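EchA16_2 (Mycobacterium avium subsp. paratuberculosis, PDB 3QYR) probably catalyses the reversible hydration of the double bond of enoyl-CoA thioesters, as an enoyl-CoA hydratase of the crotonase family. Local coordinates at residues 210-213 with 214-217. Sequence-based numbering, arbitrary orientation.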
ATOM      1  N   ARG A 210       6.530   3.374  12.986  1.00 12.61           N
ATOM      2  CA  ARG A 210       5.197   3.319  12.326  1.00 14.05           C
ATOM      3  C   ARG A 210       5.287   3.407  10.801  1.00 13.11           C
ATOM      4  O   ARG A 210       4.606   2.670  10.072  1.00 12.99           O
ATOM      5  CB  ARG A 210       4.239   4.414  12.852  1.00 14.90           C
ATOM      6  CG  ARG A 210       3.385   3.939  14.045  1.00 20.81           C
ATOM      7  CD  ARG A 210       2.407   4.995  14.577  1.00 26.91           C
ATOM      8  NE  ARG A 210       3.080   6.288  14.839  1.00 30.36           N
ATOM      9  CZ  ARG A 210       3.475   6.741  16.033  1.00 31.14           C
ATOM     10  NH1 ARG A 210       4.086   7.938  16.122  1.00 30.51           N
ATOM     11  NH2 ARG A 210       3.290   6.007  17.135  1.00 30.61           N
ATOM     12  N   ILE A 211       6.140   4.308  10.335  1.00 12.43           N
ATOM     13  CA  ILE A 211       6.376   4.480   8.916  1.00 12.26           C
ATOM     14  C   ILE A 211       6.932   3.174   8.309  1.00 11.92           C
ATOM     15  O   ILE A 211       6.388   2.663   7.329  1.00 11.42           O
ATOM     16  CB  ILE A 211       7.306   5.690   8.667  1.00 12.28           C
ATOM     17  CG1 ILE A 211       6.568   6.989   9.066  1.00 12.48           C
ATOM     18  CG2 ILE A 211       7.777   5.733   7.230  1.00 10.23           C
ATOM     19  CD1 ILE A 211       7.420   8.236   9.048  1.00  9.68           C
ATOM     20  N   ASP A 212       7.972   2.619   8.926  1.00 11.76           N
ATOM     21  CA  ASP A 212       8.540   1.349   8.457  1.00 11.54           C
ATOM     22  C   ASP A 212       7.533   0.236   8.515  1.00 11.45           C
ATOM     23  O   ASP A 212       7.389  -0.536   7.536  1.00 12.24           O
ATOM     24  CB  ASP A 212       9.736   0.918   9.286  1.00 11.09           C
ATOM     25  CG  ASP A 212      10.347  -0.348   8.773  1.00 11.34           C
ATOM     26  OD1 ASP A 212      10.698  -0.346   7.575  1.00 14.23           O
ATOM     27  OD2 ASP A 212      10.486  -1.325   9.540  1.00  9.55           O
ATOM     28  N   ASP A 213       6.847   0.128   9.649  1.00 11.11           N
ATOM     29  CA  ASP A 213       5.876  -0.950   9.822  1.00 12.04           C
ATOM     30  C   ASP A 213       4.782  -0.907   8.717  1.00 12.10           C
ATOM     31  O   ASP A 213       4.344  -1.948   8.230  1.00 11.16           O
ATOM     32  CB  ASP A 213       5.225  -0.913  11.220  1.00 12.64           C
ATOM     33  CG  ASP A 213       6.102  -1.515  12.323  1.00 14.46           C
ATOM     34  OD1 ASP A 213       7.196  -2.095  12.053  1.00 16.86           O
ATOM     35  OD2 ASP A 213       5.695  -1.391  13.496  1.00 17.55           O
ATOM     36  N   ALA A 214       4.352   0.297   8.327  1.00 12.22           N
ATOM     37  CA  ALA A 214       3.343   0.425   7.292  1.00 12.81           C
ATOM     38  C   ALA A 214       3.808  -0.217   5.965  1.00 13.46           C
ATOM     39  O   ALA A 214       2.984  -0.674   5.159  1.00 11.69           O
ATOM     40  CB  ALA A 214       2.973   1.860   7.096  1.00 12.98           C
ATOM     41  N   GLN A 215       5.128  -0.279   5.773  1.00 13.79           N
ATOM     42  CA  GLN A 215       5.702  -0.880   4.575  1.00 15.45           C
ATOM     43  C   GLN A 215       5.950  -2.396   4.700  1.00 13.60           C
ATOM     44  O   GLN A 215       5.830  -3.115   3.739  1.00 14.04           O
ATOM     45  CB  GLN A 215       7.057  -0.202   4.254  1.00 16.59           C
ATOM     46  CG  GLN A 215       6.938   1.069   3.442  1.00 23.39           C
ATOM     47  CD  GLN A 215       8.021   2.102   3.770  1.00 30.88           C
ATOM     48  OE1 GLN A 215       8.689   2.035   4.836  1.00 32.29           O
ATOM     49  NE2 GLN A 215       8.185   3.092   2.852  1.00 33.82           N
ATOM     50  N   THR A 216       6.368  -2.841   5.877  1.00 11.90           N
ATOM     51  CA  THR A 216       6.789  -4.212   6.098  1.00 10.24           C
ATOM     52  C   THR A 216       5.599  -5.148   6.377  1.00 10.18           C
ATOM     53  O   THR A 216       5.660  -6.338   6.118  1.00 10.71           O
ATOM     54  CB  THR A 216       7.762  -4.259   7.304  1.00 10.19           C
ATOM     55  OG1 THR A 216       7.172  -3.578   8.425  1.00  7.67           O
ATOM     56  CG2 THR A 216       9.068  -3.600   6.969  1.00  7.02           C
ATOM     57  N   SER A 217       4.502  -4.613   6.872  1.00 10.25           N
ATOM     58  CA  SER A 217       3.402  -5.442   7.370  1.00 11.18           C
ATOM     59  C   SER A 217       2.861  -6.420   6.343  1.00 10.69           C
ATOM     60  O   SER A 217       2.687  -7.584   6.659  1.00 11.00           O
ATOM     61  CB  SER A 217       2.263  -4.564   7.903  1.00 11.86           C
ATOM     62  OG  SER A 217       2.692  -3.869   9.082  1.00 16.43           O
TER
HETATM   63  O   HOH W   1       8.702  -3.088  10.380  1.00  4.10           O
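D212 and T216, one helical turn apart, set their side chains about at right angles, the T216 methyl CG2 lying 3.7 Å from each carboxylate oxygen, OD1 and OD2, of D212. CG of D212 stands anti to its backbone N (chi1 -178°), which carries the carboxylate along the helix surface to that methyl. OD1 is taken by a hydrogen bond from NE2 of Q145 on helix 139-147, whose V141 and Q145 also pack on T216. The other oxygen, OD2, accepts from a water 2.6 Å away; this water donates as well to OD1 of D213 and accepts from the T216 hydroxyl OG1, joining the three side chains. With chi1 at 51°, OG1 of T216 sits between the backbone N and the carbonyl carbon and faces this water. All this lies midway along the long helix 198-234, the C-terminal part of a crotonase-like fold, where subunits meet: R153 of a second subunit packs on D212, and Q215 packs on its own counterpart there. S217 curls back, its OG donating to D213 O at 2.7 Å from above the carbonyl plane; S217 N also binds this oxygen, with a weak third bond from T216 N, and W221 of a third subunit packs on S217. D212 O is likewise shared, receiving T216 N at 3.0 Å in the carbonyl plane and Q215 N at 2.9 Å from above it. The Q215 chain bends at chi2 and returns its amide OE1 to within 3.7 Å of D212 CA, the amide and D212 carboxylate planes turned 72° apart.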